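Pectate lyase II (Xanthomonas campestris pv. campestris, PDB 2QY1) probably cleaves pectate, a plant cell-wall polysaccharide, by lyase chemistry as a secreted member of polysaccharide lyase family 1. Local coordinates at residues N96-N101 against K128-H133; V208-F213 against N232-G237; N220-N225 against S243-N248. The protein carries 2 engineered substitutions. All coordinates share one frame; numbering follows the deposited sequence.

Interaction 1: N96-N101 against K128-H133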
loop_
_atom_site.group_PDB
_atom_site.type_symbol
_atom_site.label_atom_id
_atom_site.label_comp_id
_atom_site.label_asym_id
_atom_site.label_seq_id
_atom_site.Cartn_x
_atom_site.Cartn_y
_atom_site.Cartn_z
ATOM N N ASN A 96 -6.269 13.150 -7.835
ATOM C CA ASN A 96 -5.724 14.098 -6.856
ATOM C C ASN A 96 -6.300 13.873 -5.454
ATOM O O ASN A 96 -7.071 14.685 -4.935
ATOM C CB ASN A 96 -5.919 15.548 -7.329
ATOM C CG ASN A 96 -5.179 16.550 -6.468
ATOM O OD1 ASN A 96 -4.078 16.285 -5.986
ATOM N ND2 ASN A 96 -5.785 17.714 -6.269
ATOM N N VAL A 97 -5.917 12.746 -4.860
ATOM C CA VAL A 97 -6.454 12.311 -3.573
ATOM C C VAL A 97 -5.313 12.013 -2.605
ATOM O O VAL A 97 -4.348 11.336 -2.967
ATOM C CB VAL A 97 -7.359 11.054 -3.734
ATOM C CG1 VAL A 97 -7.801 10.507 -2.372
ATOM C CG2 VAL A 97 -8.572 11.368 -4.603
ATOM N N ILE A 98 -5.425 12.536 -1.385
ATOM C CA ILE A 98 -4.469 12.252 -0.319
ATOM C C ILE A 98 -5.163 11.471 0.788
ATOM O O ILE A 98 -6.245 11.852 1.239
ATOM C CB ILE A 98 -3.855 13.549 0.280
ATOM C CG1 ILE A 98 -3.046 14.309 -0.777
ATOM C CG2 ILE A 98 -2.973 13.226 1.507
ATOM C CD1 ILE A 98 -2.448 15.627 -0.277
ATOM N N ILE A 99 -4.546 10.365 1.197
ATOM C CA ILE A 99 -4.962 9.632 2.391
ATOM C C ILE A 99 -3.764 9.629 3.335
ATOM O O ILE A 99 -2.721 9.060 3.013
ATOM C CB ILE A 99 -5.428 8.193 2.050
ATOM C CG1 ILE A 99 -6.601 8.232 1.057
ATOM C CG2 ILE A 99 -5.810 7.419 3.325
ATOM C CD1 ILE A 99 -6.814 6.930 0.295
ATOM N N GLN A 100 -3.916 10.277 4.491
ATOM C CA GLN A 100 -2.775 10.587 5.353
ATOM C C GLN A 100 -3.095 10.481 6.846
ATOM O O GLN A 100 -4.182 10.855 7.273
ATOM C CB GLN A 100 -2.295 12.004 5.030
ATOM C CG GLN A 100 -0.895 12.336 5.472
ATOM C CD GLN A 100 -0.460 13.705 4.984
ATOM O OE1 GLN A 100 -1.222 14.670 5.058
ATOM N NE2 GLN A 100 0.764 13.792 4.477
ATOM N N ASN A 101 -2.136 9.973 7.623
ATOM C CA ASN A 101 -2.226 9.908 9.094
ATOM C C ASN A 101 -3.415 9.110 9.646
ATOM O O ASN A 101 -3.894 9.375 10.757
ATOM C CB ASN A 101 -2.173 11.320 9.709
ATOM C CG ASN A 101 -1.494 11.344 11.072
ATOM O OD1 ASN A 101 -0.405 10.796 11.247
ATOM N ND2 ASN A 101 -2.134 11.991 12.041
ATOM N N LYS A 128 -2.809 10.325 -9.605
ATOM C CA LYS A 128 -2.287 11.289 -8.638
ATOM C C LYS A 128 -2.879 11.010 -7.259
ATOM O O LYS A 128 -3.707 11.768 -6.753
ATOM C CB LYS A 128 -2.517 12.747 -9.077
ATOM C CG LYS A 128 -1.940 13.139 -10.459
ATOM C CD LYS A 128 -0.544 12.558 -10.754
ATOM C CE LYS A 128 0.569 13.265 -9.991
ATOM N NZ LYS A 128 1.936 12.894 -10.493
ATOM N N ILE A 129 -2.462 9.891 -6.672
ATOM C CA ILE A 129 -2.898 9.506 -5.335
ATOM C C ILE A 129 -1.682 9.466 -4.412
ATOM O O ILE A 129 -0.624 8.961 -4.791
ATOM C CB ILE A 129 -3.614 8.120 -5.318
ATOM C CG1 ILE A 129 -4.610 7.964 -6.488
ATOM C CG2 ILE A 129 -4.273 7.859 -3.949
ATOM C CD1 ILE A 129 -5.816 8.921 -6.484
ATOM N N TRP A 130 -1.834 10.015 -3.210
ATOM C CA TRP A 130 -0.772 9.996 -2.219
ATOM C C TRP A 130 -1.255 9.292 -0.963
ATOM O O TRP A 130 -2.093 9.819 -0.233
ATOM C CB TRP A 130 -0.318 11.423 -1.889
ATOM C CG TRP A 130 0.959 11.509 -1.087
ATOM C CD1 TRP A 130 1.990 10.604 -1.070
ATOM C CD2 TRP A 130 1.360 12.587 -0.226
ATOM N NE1 TRP A 130 2.997 11.047 -0.240
ATOM C CE2 TRP A 130 2.636 12.258 0.291
ATOM C CE3 TRP A 130 0.761 13.795 0.165
ATOM C CZ2 TRP A 130 3.325 13.094 1.182
ATOM C CZ3 TRP A 130 1.446 14.626 1.051
ATOM C CH2 TRP A 130 2.718 14.270 1.547
ATOM N N VAL A 131 -0.739 8.087 -0.736
ATOM C CA VAL A 131 -1.046 7.317 0.466
ATOM C C VAL A 131 0.165 7.466 1.391
ATOM O O VAL A 131 1.210 6.868 1.145
ATOM C CB VAL A 131 -1.333 5.829 0.126
ATOM C CG1 VAL A 131 -1.584 5.002 1.397
ATOM C CG2 VAL A 131 -2.529 5.716 -0.830
ATOM N N ASP A 132 0.025 8.278 2.440
ATOM C CA ASP A 132 1.190 8.729 3.212
ATOM C C ASP A 132 0.985 8.689 4.728
ATOM O O ASP A 132 -0.062 9.087 5.230
ATOM C CB ASP A 132 1.567 10.149 2.766
ATOM C CG ASP A 132 2.785 10.696 3.492
ATOM O OD1 ASP A 132 3.924 10.308 3.145
ATOM O OD2 ASP A 132 2.602 11.540 4.395
ATOM N N HIS A 133 1.997 8.210 5.456
ATOM C CA HIS A 133 1.980 8.233 6.929
ATOM C C HIS A 133 0.722 7.620 7.554
ATOM O O HIS A 133 0.144 8.171 8.495
ATOM C CB HIS A 133 2.199 9.660 7.452
ATOM C CG HIS A 133 3.634 10.080 7.466
ATOM N ND1 HIS A 133 4.200 10.837 6.464
ATOM C CD2 HIS A 133 4.623 9.838 8.360
ATOM C CE1 HIS A 133 5.474 11.052 6.743
ATOM N NE2 HIS A 133 5.756 10.455 7.887
#
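V97 and I129, I98 and W130, I99 and V131, and Q100 and D132 pair in register across two parallel strands whose axes approach to 4.8 Å. W130 N donates a hydrogen bond to V97 O, I99 N to W130 O and D132 N to I99 O, all three nearly straight. The tight part is the middle of the face bearing I98, W130, Q100 and D132. There I98 runs alongside W130, its CD1 at the edge of the indole, near its plane, 3.7 Å from CE3. Further along, the extended Q100 side chain sends NE2 to D132 OD2 (2.9 Å), almost straight and within its own amide plane. H133 ND1 reaches the same oxygen at 2.7 Å from the opposite face of the carboxylate; with OD1 bonded to S167 OG, both oxygens are held and the buried acid has little freedom to turn. On the interior face V97 and I129 are the close pair: the I129 chain folds back at chi2 (-64°) and brings CD1 to 3.8 Å from V97 CB. The ends are looser: N96, K128 and N101 are partly exposed, and their polar tips turn elsewhere, K128 NZ to A7 O, N96 OD1 to T10 N and N101 ND2 to G78 O. Strands 74-78 and 164-174 flank the pair within the same sheet, while strands 87-91 and 116-119 pack against V97, I99, I129 and V131.

Interaction 2: V208-F213 against N232-G237. Engineered in segment 208-213: F213 (natural residue Arg). With PO4 (phosphate ion), chain C.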
loop_
_atom_site.group_PDB
_atom_site.type_symbol
_atom_site.label_atom_id
_atom_site.label_comp_id
_atom_site.label_asym_id
_atom_site.label_seq_id
_atom_site.Cartn_x
_atom_site.Cartn_y
_atom_site.Cartn_z
ATOM N N VAL A 208 4.583 -7.627 -0.884
ATOM C CA VAL A 208 5.273 -6.470 -0.311
ATOM C C VAL A 208 6.149 -5.677 -1.307
ATOM O O VAL A 208 7.331 -5.446 -1.046
ATOM C CB VAL A 208 6.096 -6.857 0.957
ATOM C CG1 VAL A 208 6.100 -5.716 1.936
ATOM C CG2 VAL A 208 5.522 -8.099 1.646
ATOM N N PRO A 209 5.577 -5.238 -2.447
ATOM C CA PRO A 209 4.232 -5.455 -2.974
ATOM C C PRO A 209 4.158 -6.655 -3.922
ATOM O O PRO A 209 5.189 -7.159 -4.370
ATOM C CB PRO A 209 3.974 -4.173 -3.761
ATOM C CG PRO A 209 5.330 -3.803 -4.299
ATOM C CD PRO A 209 6.361 -4.360 -3.338
ATOM N N LEU A 210 2.943 -7.113 -4.206
ATOM C CA LEU A 210 2.726 -8.003 -5.335
ATOM C C LEU A 210 2.462 -7.093 -6.526
ATOM O O LEU A 210 1.437 -6.409 -6.573
ATOM C CB LEU A 210 1.532 -8.938 -5.088
ATOM C CG LEU A 210 1.276 -10.127 -6.029
ATOM C CD1 LEU A 210 0.114 -10.965 -5.504
ATOM C CD2 LEU A 210 1.010 -9.709 -7.480
ATOM N N GLN A 211 3.393 -7.072 -7.476
ATOM C CA GLN A 211 3.264 -6.216 -8.649
ATOM C C GLN A 211 2.976 -7.030 -9.904
ATOM O O GLN A 211 3.736 -7.934 -10.255
ATOM C CB GLN A 211 4.527 -5.368 -8.845
ATOM C CG GLN A 211 4.471 -4.430 -10.054
ATOM C CD GLN A 211 5.796 -3.752 -10.352
ATOM O OE1 GLN A 211 6.691 -3.708 -9.509
ATOM N NE2 GLN A 211 5.925 -3.216 -11.561
ATOM N N ARG A 212 1.873 -6.700 -10.569
ATOM C CA ARG A 212 1.561 -7.242 -11.888
ATOM C C ARG A 212 1.561 -6.105 -12.903
ATOM O O ARG A 212 0.827 -5.124 -12.735
ATOM C CB ARG A 212 0.190 -7.914 -11.889
ATOM C CG ARG A 212 0.102 -9.258 -11.197
ATOM C CD ARG A 212 -1.300 -9.797 -11.395
ATOM N NE ARG A 212 -1.518 -11.143 -10.872
ATOM C CZ ARG A 212 -2.062 -11.414 -9.688
ATOM N NH1 ARG A 212 -2.436 -10.434 -8.877
ATOM N NH2 ARG A 212 -2.233 -12.673 -9.313
ATOM N N PHE A 213 2.379 -6.243 -13.950
ATOM C CA PHE A 213 2.508 -5.239 -15.025
ATOM C C PHE A 213 3.080 -3.912 -14.512
ATOM O O PHE A 213 3.404 -3.777 -13.327
ATOM C CB PHE A 213 1.163 -4.981 -15.733
ATOM C CG PHE A 213 0.440 -6.226 -16.175
ATOM C CD1 PHE A 213 0.720 -6.812 -17.405
ATOM C CD2 PHE A 213 -0.546 -6.797 -15.370
ATOM C CE1 PHE A 213 0.048 -7.962 -17.819
ATOM C CE2 PHE A 213 -1.227 -7.945 -15.777
ATOM C CZ PHE A 213 -0.928 -8.527 -17.005
ATOM N N ASN A 232 7.270 -9.104 -5.002
ATOM C CA ASN A 232 6.941 -10.120 -5.995
ATOM C C ASN A 232 6.528 -9.463 -7.310
ATOM O O ASN A 232 5.399 -8.989 -7.448
ATOM C CB ASN A 232 5.832 -11.040 -5.463
ATOM C CG ASN A 232 5.712 -12.340 -6.241
ATOM O OD1 ASN A 232 6.483 -12.610 -7.164
ATOM N ND2 ASN A 232 4.738 -13.159 -5.864
ATOM N N VAL A 233 7.457 -9.429 -8.265
ATOM C CA VAL A 233 7.240 -8.745 -9.540
ATOM C C VAL A 233 6.827 -9.752 -10.608
ATOM O O VAL A 233 7.520 -10.739 -10.836
ATOM C CB VAL A 233 8.498 -7.967 -9.997
ATOM C CG1 VAL A 233 8.151 -7.024 -11.132
ATOM C CG2 VAL A 233 9.097 -7.180 -8.839
ATOM N N ARG A 234 5.703 -9.486 -11.268
ATOM C CA ARG A 234 5.059 -10.469 -12.141
ATOM C C ARG A 234 4.485 -9.835 -13.405
ATOM O O ARG A 234 4.362 -8.611 -13.494
ATOM C CB ARG A 234 3.943 -11.188 -11.370
ATOM C CG ARG A 234 4.434 -12.101 -10.251
ATOM C CD ARG A 234 3.455 -12.151 -9.087
ATOM N NE ARG A 234 2.285 -12.975 -9.383
ATOM C CZ ARG A 234 1.504 -13.539 -8.464
ATOM N NH1 ARG A 234 1.763 -13.389 -7.170
ATOM N NH2 ARG A 234 0.464 -14.273 -8.842
ATOM N N MET A 235 4.143 -10.683 -14.375
ATOM C CA MET A 235 3.467 -10.273 -15.616
ATOM C C MET A 235 4.173 -9.160 -16.403
ATOM O O MET A 235 3.534 -8.213 -16.870
ATOM C CB MET A 235 2.004 -9.888 -15.340
ATOM C CG MET A 235 1.111 -11.034 -14.872
ATOM S SD MET A 235 1.192 -12.523 -15.898
ATOM C CE MET A 235 0.675 -11.904 -17.501
ATOM N N GLY A 236 5.491 -9.276 -16.545
ATOM C CA GLY A 236 6.269 -8.309 -17.316
ATOM C C GLY A 236 6.514 -6.977 -16.627
ATOM O O GLY A 236 7.134 -6.082 -17.204
ATOM N N GLY A 237 6.022 -6.839 -15.396
ATOM C CA GLY A 237 6.293 -5.655 -14.586
ATOM C C GLY A 237 7.784 -5.494 -14.337
ATOM O O GLY A 237 8.528 -6.478 -14.299
HETATM P P PO4 C . -0.523 -15.841 -5.491
HETATM O O1 PO4 C . 0.681 -14.993 -5.157
HETATM O O2 PO4 C . -1.603 -15.629 -4.455
HETATM O O3 PO4 C . -0.116 -17.300 -5.487
HETATM O O4 PO4 C . -1.055 -15.465 -6.857
#
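Strands 210-212 and 232-234 run parallel, 12° apart, and are joined by N232 N to P209 O, Q211 N to N232 O and R234 N to Q211 O before F213 N closes on R234 O. R234 O also receives G237 N from its other face, since residues 234-237 form a type I' turn. On the face carrying L210, R212 and R234, the R234 chain bends at chi2 and chi3 and lays its guanidinium across the end of L210: L210 CD2 lies over one face of it and L210 CD1 is 3.4 Å from R234 NH1. The edge of that guanidinium is turned to a phosphate ion, probably from the crystallisation liquor: NH1 binds O1 and NH2 binds O4, each at 2.8 Å. R212 stands alongside, its guanidinium plane 59° from that of R234 and its NH2 3.9 Å from phosphate O4, while its NE forms a salt bridge with D184 and its NH1 bonds G181 O. At the far end M235 CB sits over the centre of the F213 ring, 3.6 Å from the centroid, in a CH-pi contact; M235 SD lies obliquely to the ring. F213 is an engineered residue, arginine in the natural protein. On the opposite face Q211 extends beside V233; its NE2 bonds F213 O (3.1 Å) within the amide plane, holding the chain beyond the strand, and its OE1 bonds S216 OG. Parallel strands stacked in register are the hallmark of the right-handed parallel beta-helix of polysaccharide lyase family 1, here with R234 gripping the ion and R212 close by.

Interaction 3: N220-N225 against S243-N248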
loop_
_atom_site.group_PDB
_atom_site.type_symbol
_atom_site.label_atom_id
_atom_site.label_comp_id
_atom_site.label_asym_id
_atom_site.label_seq_id
_atom_site.Cartn_x
_atom_site.Cartn_y
_atom_site.Cartn_z
ATOM N N ASN A 220 14.181 2.810 -0.153
ATOM C CA ASN A 220 14.236 3.244 1.254
ATOM C C ASN A 220 13.150 2.650 2.156
ATOM O O ASN A 220 12.760 3.265 3.155
ATOM C CB ASN A 220 14.229 4.777 1.366
ATOM C CG ASN A 220 15.531 5.414 0.917
ATOM O OD1 ASN A 220 16.567 4.751 0.787
ATOM N ND2 ASN A 220 15.484 6.718 0.684
ATOM N N ASN A 221 12.665 1.462 1.800
ATOM C CA ASN A 221 11.720 0.728 2.640
ATOM C C ASN A 221 12.451 -0.227 3.579
ATOM O O ASN A 221 13.514 -0.754 3.242
ATOM C CB ASN A 221 10.714 -0.052 1.791
ATOM C CG ASN A 221 9.959 0.830 0.821
ATOM O OD1 ASN A 221 9.071 1.585 1.211
ATOM N ND2 ASN A 221 10.301 0.730 -0.458
ATOM N N TYR A 222 11.874 -0.439 4.757
ATOM C CA TYR A 222 12.441 -1.352 5.745
ATOM C C TYR A 222 11.560 -2.590 5.871
ATOM O O TYR A 222 10.359 -2.484 6.139
ATOM C CB TYR A 222 12.618 -0.641 7.097
ATOM C CG TYR A 222 12.959 -1.547 8.268
ATOM C CD1 TYR A 222 14.100 -2.354 8.247
ATOM C CD2 TYR A 222 12.150 -1.580 9.405
ATOM C CE1 TYR A 222 14.412 -3.185 9.317
ATOM C CE2 TYR A 222 12.459 -2.406 10.488
ATOM C CZ TYR A 222 13.592 -3.201 10.436
ATOM O OH TYR A 222 13.903 -4.021 11.499
ATOM N N PHE A 223 12.170 -3.754 5.650
ATOM C CA PHE A 223 11.494 -5.045 5.732
ATOM C C PHE A 223 12.053 -5.810 6.924
ATOM O O PHE A 223 13.272 -5.922 7.082
ATOM C CB PHE A 223 11.731 -5.877 4.464
ATOM C CG PHE A 223 11.242 -5.237 3.192
ATOM C CD1 PHE A 223 10.129 -5.749 2.527
ATOM C CD2 PHE A 223 11.911 -4.147 2.635
ATOM C CE1 PHE A 223 9.676 -5.173 1.337
ATOM C CE2 PHE A 223 11.465 -3.563 1.447
ATOM C CZ PHE A 223 10.345 -4.076 0.798
ATOM N N ASN A 224 11.165 -6.338 7.759
ATOM C CA ASN A 224 11.569 -7.173 8.887
ATOM C C ASN A 224 10.478 -8.171 9.227
ATOM O O ASN A 224 9.318 -7.796 9.383
ATOM C CB ASN A 224 11.910 -6.316 10.111
ATOM C CG ASN A 224 12.490 -7.132 11.258
ATOM O OD1 ASN A 224 12.114 -6.945 12.417
ATOM N ND2 ASN A 224 13.412 -8.036 10.940
ATOM N N ASN A 225 10.865 -9.440 9.346
ATOM C CA ASN A 225 9.930 -10.532 9.623
ATOM C C ASN A 225 8.823 -10.637 8.569
ATOM O O ASN A 225 7.629 -10.520 8.863
ATOM C CB ASN A 225 9.391 -10.447 11.059
ATOM C CG ASN A 225 10.472 -10.703 12.100
ATOM O OD1 ASN A 225 10.670 -9.907 13.022
ATOM N ND2 ASN A 225 11.189 -11.806 11.945
ATOM N N SER A 243 18.173 0.927 -2.497
ATOM C CA SER A 243 18.480 1.384 -1.133
ATOM C C SER A 243 17.447 1.011 -0.060
ATOM O O SER A 243 17.143 1.812 0.830
ATOM C CB SER A 243 18.735 2.899 -1.122
ATOM O OG SER A 243 19.893 3.223 -1.870
ATOM N N ASN A 244 16.910 -0.202 -0.151
ATOM C CA ASN A 244 16.035 -0.729 0.889
ATOM C C ASN A 244 16.872 -1.395 1.982
ATOM O O ASN A 244 18.074 -1.615 1.810
ATOM C CB ASN A 244 15.020 -1.721 0.302
ATOM C CG ASN A 244 14.181 -1.120 -0.816
ATOM O OD1 ASN A 244 14.472 -1.309 -1.997
ATOM N ND2 ASN A 244 13.142 -0.389 -0.448
ATOM N N TYR A 245 16.232 -1.703 3.104
ATOM C CA TYR A 245 16.871 -2.407 4.211
ATOM C C TYR A 245 16.102 -3.706 4.438
ATOM O O TYR A 245 14.955 -3.679 4.889
ATOM C CB TYR A 245 16.840 -1.531 5.470
ATOM C CG TYR A 245 17.753 -1.961 6.604
ATOM C CD1 TYR A 245 18.877 -1.205 6.937
ATOM C CD2 TYR A 245 17.478 -3.101 7.365
ATOM C CE1 TYR A 245 19.711 -1.578 7.986
ATOM C CE2 TYR A 245 18.309 -3.484 8.414
ATOM C CZ TYR A 245 19.422 -2.718 8.718
ATOM O OH TYR A 245 20.248 -3.090 9.751
ATOM N N PHE A 246 16.732 -4.833 4.105
ATOM C CA PHE A 246 16.115 -6.153 4.244
ATOM C C PHE A 246 16.735 -6.930 5.405
ATOM O O PHE A 246 17.961 -7.016 5.514
ATOM C CB PHE A 246 16.301 -6.983 2.967
ATOM C CG PHE A 246 15.646 -6.405 1.742
ATOM C CD1 PHE A 246 16.387 -5.661 0.830
ATOM C CD2 PHE A 246 14.294 -6.634 1.479
ATOM C CE1 PHE A 246 15.794 -5.138 -0.314
ATOM C CE2 PHE A 246 13.693 -6.115 0.337
ATOM C CZ PHE A 246 14.444 -5.362 -0.561
ATOM N N GLU A 247 15.888 -7.498 6.263
ATOM C CA GLU A 247 16.334 -8.468 7.275
ATOM C C GLU A 247 15.181 -9.370 7.705
ATOM O O GLU A 247 14.016 -8.974 7.616
ATOM C CB GLU A 247 16.979 -7.782 8.489
ATOM C CG GLU A 247 16.065 -6.840 9.270
ATOM C CD GLU A 247 16.741 -6.246 10.492
ATOM O OE1 GLU A 247 17.874 -6.662 10.818
ATOM O OE2 GLU A 247 16.140 -5.360 11.133
ATOM N N ASN A 248 15.516 -10.575 8.168
ATOM C CA ASN A 248 14.521 -11.571 8.582
ATOM C C ASN A 248 13.376 -11.676 7.568
ATOM O O ASN A 248 12.209 -11.460 7.896
ATOM C CB ASN A 248 13.999 -11.262 9.993
ATOM C CG ASN A 248 15.118 -11.146 11.020
ATOM O OD1 ASN A 248 15.245 -10.129 11.701
ATOM N ND2 ASN A 248 15.937 -12.184 11.125
#
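Y222 and Y245 head the side-chain pairs on one face of two parallel strands, 222-224 and 245-247, whose axes lie 4.9 Å apart. Their backbones are joined by Y245 N to N221 O and F223 N to Y245 O, both almost straight, and by a longer, more bent bond from E247 N to F223 O. The Y222 side chain leaves CB with CG anti to its own N, and this chi1 of 169° lays the ring beside Y245. CD1 comes first, 3.6 Å from Y245 CD2, the two ring planes being 69° apart. CE1 lies next to both Y245 CD2 and E247 OE2, with the carboxylate oxygen in the plane of the ring at its edge. At the tip, OH donates to the anti lone pair of E247 OE2 at 2.6 Å, a short bond to an oxygen that also forms a salt bridge with K315 of helix 314-321. E247 reaches this place with CG between its backbone N and carbonyl carbon and an extended chain beyond. On the reverse face F223 and F246 form an offset stack, centroids 4.6 Å apart and planes at 24°. Such stacking of like residues on successive rungs is characteristic of the parallel beta-helix of pectate lyases, where side chains line up along the interior. F246 CE2 rides over the rim of the F223 ring, 3.5 Å from CD2, while Y245 O lies at that ring's edge. The aromatic row extends on, F223 meeting F201 and F246 meeting W292, both with inclined rings. Near the start of the pair, the N221 amide runs alongside that of N244, their planes nearly parallel, and N221 OD1 accepts from N199 N and its ND2 gives to Y196 O.

How the interactions relate
Interaction 1 closes before the other two open, and its centre lies about 22 Å from that of interaction 2 and about 23 Å from that of interaction 3, with no touch between them. Interactions 2 and 3 alternate along the chain: 208-213, 220-225, 232-237, 243-248. Their centres are about 18 Å apart, yet they touch where V208 O packs against F223 CE1, 3.4 Å away. Strand 215-226 comes between strands 210-212 and 231-234 in sequence, and strand 231-234 also pairs with 245-255. Each contact thus joins chain segments from successive turns of the beta-helix, interaction 1 earlier along the chain, while interactions 2 and 3 join the same two neighbouring turns at different faces.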